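Local structure of PLP-Dependent L-Arginine Hydroxylase MppP (Streptomyces wadayamensis, 6C92) at residues N24-H29 / F332-R337; V309-F314 / D348-I353; S148-V153 / H181-A186. The protein uses pyridoxal 5'-phosphate to hydroxylate L-arginine, and is built like the aminotransferases of class I. All coordinates share one frame; numbering follows the deposited sequence.

Interaction 1 of 3, residues N24-H29 / F332-R337. With EQJ ((E)-N~2~-({3-hydroxy-2-methyl-5-[(phosphonooxy)methyl]pyridin-4-yl}methylidene)-L-arginine), chain E.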
# COMPACT_ATOMS: atom_id res chain seq x y z
N ASN A 24 11.60 6.93 -21.12
CA ASN A 24 10.64 7.37 -20.13
C ASN A 24 11.23 8.56 -19.37
O ASN A 24 12.19 8.40 -18.60
CB ASN A 24 10.31 6.20 -19.20
CG ASN A 24 9.54 6.62 -17.96
OD1 ASN A 24 9.15 7.77 -17.84
ND2 ASN A 24 9.32 5.68 -17.03
N ILE A 25 10.70 9.76 -19.61
CA ILE A 25 11.00 10.92 -18.76
C ILE A 25 9.67 11.45 -18.23
O ILE A 25 9.48 12.67 -18.07
CB ILE A 25 11.79 12.01 -19.50
CG1 ILE A 25 11.09 12.36 -20.81
CG2 ILE A 25 13.24 11.56 -19.74
CD1 ILE A 25 11.52 13.67 -21.42
N ALA A 26 8.73 10.54 -17.95
CA ALA A 26 7.39 10.88 -17.48
C ALA A 26 7.29 10.85 -15.96
O ALA A 26 7.32 11.91 -15.32
CB ALA A 26 6.37 9.94 -18.11
N ASP A 27 7.17 9.67 -15.36
CA ASP A 27 6.93 9.60 -13.92
C ASP A 27 8.16 10.08 -13.15
O ASP A 27 9.30 10.01 -13.61
CB ASP A 27 6.54 8.19 -13.49
CG ASP A 27 7.67 7.20 -13.64
OD1 ASP A 27 8.60 7.24 -12.80
OD2 ASP A 27 7.62 6.37 -14.57
N GLY A 28 7.89 10.60 -11.96
CA GLY A 28 8.91 11.25 -11.17
C GLY A 28 9.74 10.32 -10.32
O GLY A 28 10.64 10.78 -9.61
N HIS A 29 9.46 9.02 -10.36
CA HIS A 29 10.22 8.07 -9.54
C HIS A 29 11.69 8.07 -9.95
O HIS A 29 12.05 8.41 -11.08
CB HIS A 29 9.64 6.66 -9.67
CG HIS A 29 8.27 6.52 -9.05
ND1 HIS A 29 7.42 5.48 -9.35
CD2 HIS A 29 7.63 7.28 -8.13
CE1 HIS A 29 6.30 5.62 -8.66
NE2 HIS A 29 6.41 6.69 -7.90
N PHE A 332 8.57 9.70 -23.87
CA PHE A 332 7.37 9.88 -23.05
C PHE A 332 7.63 10.89 -21.94
O PHE A 332 8.33 10.58 -20.97
CB PHE A 332 6.90 8.55 -22.48
CG PHE A 332 6.52 7.56 -23.53
CD1 PHE A 332 7.48 6.74 -24.11
CD2 PHE A 332 5.21 7.47 -23.98
CE1 PHE A 332 7.14 5.85 -25.10
CE2 PHE A 332 4.86 6.58 -24.97
CZ PHE A 332 5.83 5.76 -25.53
N ALA A 333 7.08 12.09 -22.09
CA ALA A 333 7.02 13.09 -21.04
C ALA A 333 5.59 13.16 -20.49
O ALA A 333 4.85 12.16 -20.54
CB ALA A 333 7.52 14.42 -21.60
N LEU A 334 5.19 14.32 -19.97
CA LEU A 334 3.87 14.47 -19.36
C LEU A 334 3.30 15.82 -19.76
O LEU A 334 3.96 16.85 -19.56
CB LEU A 334 3.91 14.37 -17.84
CG LEU A 334 3.87 13.04 -17.10
CD1 LEU A 334 3.85 13.33 -15.59
CD2 LEU A 334 2.67 12.19 -17.51
N PRO A 335 2.09 15.86 -20.31
CA PRO A 335 1.41 17.15 -20.46
C PRO A 335 0.98 17.64 -19.09
O PRO A 335 0.64 16.85 -18.20
CB PRO A 335 0.22 16.84 -21.36
CG PRO A 335 -0.04 15.40 -21.18
CD PRO A 335 1.24 14.74 -20.73
N CYS A 336 1.02 18.96 -18.92
CA CYS A 336 0.84 19.58 -17.61
C CYS A 336 -0.62 19.89 -17.27
O CYS A 336 -0.90 20.26 -16.12
CB CYS A 336 1.68 20.85 -17.55
SG CYS A 336 3.39 20.56 -16.96
N ARG A 337 -1.56 19.74 -18.21
CA ARG A 337 -2.95 20.09 -17.95
C ARG A 337 -3.43 19.56 -16.61
O ARG A 337 -4.06 20.28 -15.83
CB ARG A 337 -3.85 19.56 -19.07
CG ARG A 337 -3.87 20.42 -20.29
CD ARG A 337 -4.68 19.77 -21.38
NE ARG A 337 -6.11 19.74 -21.06
CZ ARG A 337 -6.93 20.77 -21.20
NH1 ARG A 337 -6.48 21.93 -21.64
NH2 ARG A 337 -8.22 20.64 -20.90
C01 EQJ E . 3.65 15.37 -4.18
C02 EQJ E . 3.42 13.86 -4.31
C04 EQJ E . 2.66 11.91 -3.27
C05 EQJ E . 2.95 11.17 -4.41
C06 EQJ E . 2.65 9.63 -4.44
C12 EQJ E . 3.48 11.81 -5.57
C13 EQJ E . 3.82 10.98 -6.81
C15 EQJ E . 5.10 10.76 -8.94
C16 EQJ E . 4.41 9.38 -9.20
C17 EQJ E . 2.88 9.31 -9.42
C18 EQJ E . 2.48 7.82 -9.45
C20 EQJ E . 0.18 7.41 -8.35
C23 EQJ E . 5.07 11.69 -10.16
C26 EQJ E . 3.74 13.18 -5.49
N03 EQJ E . 2.91 13.23 -3.26
N14 EQJ E . 4.62 11.46 -7.74
N19 EQJ E . 1.02 7.66 -9.54
N21 EQJ E . 0.85 7.36 -7.10
N22 EQJ E . -1.13 7.27 -8.43
O07 EQJ E . 3.86 8.94 -4.63
O09 EQJ E . 3.43 7.00 -6.27
O10 EQJ E . 5.06 6.72 -4.35
O11 EQJ E . 2.60 6.85 -3.98
O24 EQJ E . 5.05 12.91 -10.00
O25 EQJ E . 5.09 11.25 -11.34
O27 EQJ E . 4.27 13.86 -6.56
P08 EQJ E . 3.74 7.30 -4.85

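Interaction 2 of 3, residues V309-F314 / D348-I353. With EQJ ((E)-N~2~-({3-hydroxy-2-methyl-5-[(phosphonooxy)methyl]pyridin-4-yl}methylidene)-L-arginine), chain E.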
# COMPACT_ATOMS: atom_id res chain seq x y z
N VAL A 309 11.71 17.13 -10.87
CA VAL A 309 10.93 17.27 -12.09
C VAL A 309 11.06 18.71 -12.55
O VAL A 309 11.31 19.62 -11.75
CB VAL A 309 9.45 16.87 -11.89
CG1 VAL A 309 9.37 15.43 -11.48
CG2 VAL A 309 8.80 17.75 -10.81
N GLU A 310 10.91 18.92 -13.85
CA GLU A 310 11.17 20.21 -14.47
C GLU A 310 10.04 20.56 -15.44
O GLU A 310 9.70 19.76 -16.32
CB GLU A 310 12.52 20.18 -15.21
CG GLU A 310 12.88 21.44 -16.00
CD GLU A 310 13.25 22.63 -15.12
OE1 GLU A 310 13.12 22.58 -13.88
OE2 GLU A 310 13.67 23.66 -15.70
N ARG A 311 9.47 21.74 -15.27
CA ARG A 311 8.46 22.24 -16.18
C ARG A 311 9.13 23.00 -17.31
O ARG A 311 10.08 23.76 -17.09
CB ARG A 311 7.48 23.16 -15.46
CG ARG A 311 6.57 22.44 -14.49
CD ARG A 311 5.32 23.27 -14.16
NE ARG A 311 5.66 24.58 -13.61
CZ ARG A 311 4.78 25.54 -13.37
NH1 ARG A 311 3.48 25.35 -13.63
NH2 ARG A 311 5.18 26.70 -12.87
N VAL A 312 8.62 22.80 -18.52
CA VAL A 312 9.06 23.52 -19.71
C VAL A 312 7.83 24.12 -20.36
O VAL A 312 6.85 23.40 -20.61
CB VAL A 312 9.82 22.61 -20.70
CG1 VAL A 312 10.36 23.42 -21.87
CG2 VAL A 312 10.97 21.91 -19.98
N ALA A 313 7.86 25.43 -20.59
CA ALA A 313 6.75 26.17 -21.18
C ALA A 313 7.12 26.58 -22.60
O ALA A 313 8.26 26.95 -22.87
CB ALA A 313 6.43 27.42 -20.37
N PHE A 314 6.16 26.50 -23.50
CA PHE A 314 6.41 26.92 -24.86
C PHE A 314 5.17 27.61 -25.40
O PHE A 314 4.04 27.17 -25.15
CB PHE A 314 6.82 25.75 -25.77
CG PHE A 314 6.36 24.43 -25.29
CD1 PHE A 314 5.04 24.08 -25.40
CD2 PHE A 314 7.25 23.54 -24.71
CE1 PHE A 314 4.59 22.86 -24.94
CE2 PHE A 314 6.82 22.32 -24.24
CZ PHE A 314 5.48 21.98 -24.36
N ASP A 348 -2.04 24.23 -20.39
CA ASP A 348 -2.14 23.81 -21.79
C ASP A 348 -0.81 23.93 -22.51
O ASP A 348 -0.57 23.19 -23.48
CB ASP A 348 -3.19 24.63 -22.51
CG ASP A 348 -4.31 23.78 -23.08
OD1 ASP A 348 -4.05 22.62 -23.45
OD2 ASP A 348 -5.45 24.28 -23.15
N HIS A 349 0.07 24.83 -22.08
CA HIS A 349 1.28 25.17 -22.82
C HIS A 349 2.56 24.73 -22.10
O HIS A 349 3.61 25.36 -22.26
CB HIS A 349 1.32 26.67 -23.08
CG HIS A 349 0.25 27.14 -24.01
ND1 HIS A 349 0.14 26.67 -25.30
CD2 HIS A 349 -0.77 28.01 -23.84
CE1 HIS A 349 -0.90 27.24 -25.89
NE2 HIS A 349 -1.47 28.06 -25.02
N MET A 350 2.49 23.66 -21.31
CA MET A 350 3.68 23.14 -20.66
C MET A 350 3.66 21.63 -20.67
O MET A 350 2.60 20.99 -20.75
CB MET A 350 3.79 23.60 -19.23
CG MET A 350 3.78 25.06 -19.09
SD MET A 350 3.15 25.42 -17.48
CE MET A 350 4.58 26.01 -16.78
N VAL A 351 4.87 21.07 -20.58
CA VAL A 351 5.09 19.67 -20.28
C VAL A 351 6.00 19.57 -19.07
O VAL A 351 6.72 20.51 -18.72
CB VAL A 351 5.70 18.88 -21.46
CG1 VAL A 351 4.74 18.86 -22.63
CG2 VAL A 351 7.04 19.47 -21.86
N ARG A 352 5.99 18.40 -18.44
CA ARG A 352 6.87 18.14 -17.32
C ARG A 352 7.85 17.05 -17.74
O ARG A 352 7.46 16.10 -18.43
CB ARG A 352 6.09 17.72 -16.07
CG ARG A 352 6.92 17.81 -14.79
CD ARG A 352 6.30 17.05 -13.63
NE ARG A 352 6.41 15.59 -13.79
CZ ARG A 352 6.01 14.70 -12.89
NH1 ARG A 352 5.47 15.11 -11.75
NH2 ARG A 352 6.15 13.39 -13.13
N ILE A 353 9.10 17.20 -17.28
CA ILE A 353 10.22 16.31 -17.59
C ILE A 353 10.78 15.76 -16.29
O ILE A 353 11.03 16.52 -15.35
CB ILE A 353 11.33 17.06 -18.36
CG1 ILE A 353 10.83 17.42 -19.76
CG2 ILE A 353 12.65 16.25 -18.38
CD1 ILE A 353 11.74 18.40 -20.49
C01 EQJ E . 3.65 15.37 -4.18
C02 EQJ E . 3.42 13.86 -4.31
C04 EQJ E . 2.66 11.91 -3.27
C05 EQJ E . 2.95 11.17 -4.41
C06 EQJ E . 2.65 9.63 -4.44
C12 EQJ E . 3.48 11.81 -5.57
C13 EQJ E . 3.82 10.98 -6.81
C15 EQJ E . 5.10 10.76 -8.94
C16 EQJ E . 4.41 9.38 -9.20
C17 EQJ E . 2.88 9.31 -9.42
C18 EQJ E . 2.48 7.82 -9.45
C20 EQJ E . 0.18 7.41 -8.35
C23 EQJ E . 5.07 11.69 -10.16
C26 EQJ E . 3.74 13.18 -5.49
N03 EQJ E . 2.91 13.23 -3.26
N14 EQJ E . 4.62 11.46 -7.74
N19 EQJ E . 1.02 7.66 -9.54
N21 EQJ E . 0.85 7.36 -7.10
N22 EQJ E . -1.13 7.27 -8.43
O07 EQJ E . 3.86 8.94 -4.63
O09 EQJ E . 3.43 7.00 -6.27
O10 EQJ E . 5.06 6.72 -4.35
O11 EQJ E . 2.60 6.85 -3.98
O24 EQJ E . 5.05 12.91 -10.00
O25 EQJ E . 5.09 11.25 -11.34
O27 EQJ E . 4.27 13.86 -6.56
P08 EQJ E . 3.74 7.30 -4.85

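Interaction 3 of 3, residues S148-V153 / H181-A186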
# COMPACT_ATOMS: atom_id res chain seq x y z
N SER A 148 -12.65 29.94 7.10
CA SER A 148 -13.85 29.57 7.84
C SER A 148 -14.77 28.66 7.04
O SER A 148 -15.71 28.11 7.62
CB SER A 148 -14.62 30.83 8.28
OG SER A 148 -15.09 31.55 7.17
N SER A 149 -14.51 28.48 5.74
CA SER A 149 -15.35 27.68 4.87
C SER A 149 -14.74 26.32 4.53
O SER A 149 -15.32 25.56 3.75
CB SER A 149 -15.61 28.43 3.57
OG SER A 149 -14.47 28.44 2.75
N VAL A 150 -13.59 26.00 5.07
CA VAL A 150 -12.86 24.80 4.69
C VAL A 150 -12.42 24.11 5.98
O VAL A 150 -12.15 24.78 6.98
CB VAL A 150 -11.72 25.28 3.75
CG1 VAL A 150 -10.38 25.45 4.42
CG2 VAL A 150 -11.72 24.60 2.45
N GLY A 151 -12.39 22.76 5.99
CA GLY A 151 -12.01 22.00 7.16
C GLY A 151 -10.57 21.55 7.18
O GLY A 151 -10.07 21.01 8.17
N CYS A 152 -9.90 21.74 6.05
CA CYS A 152 -8.51 21.36 5.86
C CYS A 152 -7.92 22.24 4.79
O CYS A 152 -8.59 22.58 3.80
CB CYS A 152 -8.40 19.88 5.46
SG CYS A 152 -6.71 19.28 5.09
N VAL A 153 -6.68 22.67 5.02
CA VAL A 153 -5.81 23.31 4.05
C VAL A 153 -4.68 22.33 3.74
O VAL A 153 -4.04 21.83 4.67
CB VAL A 153 -5.25 24.63 4.60
CG1 VAL A 153 -4.23 25.22 3.63
CG2 VAL A 153 -6.40 25.63 4.88
N HIS A 181 -8.81 29.07 13.20
CA HIS A 181 -10.06 28.74 12.54
C HIS A 181 -10.50 27.30 12.75
O HIS A 181 -11.49 26.87 12.16
CB HIS A 181 -9.93 29.03 11.04
CG HIS A 181 -10.02 30.48 10.71
ND1 HIS A 181 -11.22 31.13 10.54
CD2 HIS A 181 -9.06 31.41 10.50
CE1 HIS A 181 -11.00 32.40 10.25
NE2 HIS A 181 -9.69 32.59 10.22
N GLY A 182 -9.76 26.53 13.55
CA GLY A 182 -10.12 25.14 13.77
C GLY A 182 -9.98 24.24 12.55
O GLY A 182 -10.68 23.22 12.45
N THR A 183 -9.07 24.59 11.65
CA THR A 183 -8.85 23.92 10.37
C THR A 183 -7.63 23.01 10.46
O THR A 183 -6.64 23.38 11.08
CB THR A 183 -8.62 24.97 9.28
OG1 THR A 183 -9.67 25.94 9.32
CG2 THR A 183 -8.59 24.34 7.91
N VAL A 184 -7.71 21.83 9.86
CA VAL A 184 -6.56 20.93 9.81
C VAL A 184 -5.58 21.47 8.79
O VAL A 184 -5.97 21.80 7.66
CB VAL A 184 -6.98 19.50 9.45
CG1 VAL A 184 -5.75 18.61 9.29
CG2 VAL A 184 -7.91 18.96 10.50
N LEU A 185 -4.30 21.51 9.14
CA LEU A 185 -3.25 21.80 8.18
C LEU A 185 -2.56 20.50 7.80
O LEU A 185 -2.02 19.81 8.66
CB LEU A 185 -2.23 22.79 8.74
CG LEU A 185 -1.07 23.09 7.79
CD1 LEU A 185 -1.53 23.65 6.43
CD2 LEU A 185 -0.12 24.09 8.46
N ALA A 186 -2.56 20.19 6.50
CA ALA A 186 -1.96 18.97 5.99
C ALA A 186 -0.86 19.33 5.00
O ALA A 186 -1.07 20.16 4.10
CB ALA A 186 -2.98 18.06 5.32
O HOH W 1 -12.88 26.23 9.39

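Interaction 1 of 3, residues N24-H29 / F332-R337
Ile25 N donates to Phe332 O at 2.9 Å, from a position tilted off the carbonyl plane, and this one bond belongs to an isolated bridge between Asn24 and Phe332 rather than to a ladder. Ala26 N also comes within 3.0 Å of Phe332 O, but its hydrogen is turned to Asn24 OD1, 2.8 Å away, which closes an Asx turn. The apolar part is small. Ile25 CG1 lies between its own backbone N and carbonyl carbon (chi1 51°), which sets it against Phe332 O and carries CD1 on to Ala333 CB at 4.1 Å. The methyl of Ala26 rests on Ala333 O and Leu334 CG, while Leu334 CD1 reaches Ala26 O. Asp27 stiffens the loop from within. Its OD2 takes a nearly straight bond (174°) from Asn24 ND2 at 3.1 Å; the acceptor lies in the amide plane, yet the donor stands above the carboxylate plane. Asp27 OD1 uses its anti lone pair for His29 N, a second Asx turn, and also pairs with Arg31. An alanine here removes both carboxylate oxygens, which would probably leave Asn24 ND2, His29 N and Arg31 without these mates and the loop freer to shift. That loop serves the PLP-arginine aldimine: Gly28 N binds carboxylate oxygen O25 at 2.9 Å, and His29 NE2 makes a weak bond, 3.4 Å long, to phosphate oxygen O09 at the edge of the imidazole. Leu252 of the other subunit packs on Asp27 and His29. Leu334 lies against Trp14 and Glu15 of helix 11-16, Phe332 against Trp323 and Gln327 of helix 319-328, and the strand 334-335 runs beside strand 350-354.

Interaction 2 of 3, residues V309-F314 / D348-I353
Met350 folds across the neighbouring strand, with its CG 3.8 Å from Ala313 CB and its methyl over one face of the Arg311 guanidinium, CE to CZ 3.4 Å, offset toward the rim. A bend at chi3 (111°) brings the methyl there, while Arg311 NE keeps its salt bridge to Asp302. Phe314 closes the same end of the antiparallel ladder. Its chi1 of 24°, well off a staggered value, swings the ring back so that one face lies over His349 O, the very oxygen that accepts from Phe314 N at 3.1 Å. The ring's edge meets Val351 CG1, 3.6 Å from CZ. At the other end Ile353 forms a hydrogen-bonded pair with Glu310 and sends CD1 to Val312 CG2, 3.6 Å away, on the face also occupied by Val351. Helices 256-292 and 359-374 pack on Ile353 there, and Glu310 turns to Arg285 and Arg289. Arg352 points to the Met350 face. Val309 CG1 sits over the centre of its guanidinium, and the edge meets the ligand carboxylate: NH1 binds O24 at 2.8 Å and NH2 binds O25 at 3.0 Å. Asn160 OD1 and Ala26 O take further bonds from NH1 and NH2, respectively. This two-pronged grip is the one by which aminotransferases of class I hold a substrate α-carboxylate. The chemistry thus joins a strand pair, stitched by five backbone bonds and flanked by mostly apolar contacts, to a guanidinium whose orientation is probably fixed by Val309 on its face and by its bonds at the edge.

Interaction 3 of 3, residues S148-V153 / H181-A186
Thr183 and Gly151 mark the tight part of this contact, where CG2 of Thr183, anti to its own backbone N (the hydroxyl lies beside that N), presses to 3.5 Å from both Cys152 N and Gly151 C. From here two parallel strands run on. Val184 N reaches Gly151 O at 3.0 Å from well above the carbonyl plane, and Val153 N to Val184 O and Ala186 N to Val153 O continue the ladder. Cys152 SG lies 3.9 Å from the methyl of Ala186 on one face. On the other, Leu185 CD1 bends back to Val153 O, 3.6 Å away, beneath helix 168-181. The opposite end is loose and wetter. His181 ND1 only nears Ser148 N, at 3.9 Å, and the Ser148 hydroxyl bonds to Ala144 O. A water links Val150 O (2.9 Å) with Thr183 OG1, filling in where the backbones part beside the Schellman motif at Gly182. The pair belongs to a beta-alpha-beta unit of the large sheet. Direct backbone bonding and apolar faces therefore hold the interior, and polarity enters just before the strands begin, through solvent and a threonine hydroxyl.

Overall arrangement
Starting near the N terminus, the loop 24-29 meets 332-337 some three hundred residues later, so interaction 1 closes a very long loop. Nested inside it, interaction 3 closes the short beta-alpha-beta crossover through helix 168-181 in the seven-stranded sheet. Interaction 2 opens later, at 309-314, and closes at 348-353, after interaction 1 has closed, so these two cross. Their centres lie 9 Å apart, and both reach the small antiparallel sheet, where Leu334 O and Arg352 N join neighbouring strands; both also touch the bound aldimine. Interaction 3 sits about 32 Å from interaction 1, centre to centre, across the middle of the chain.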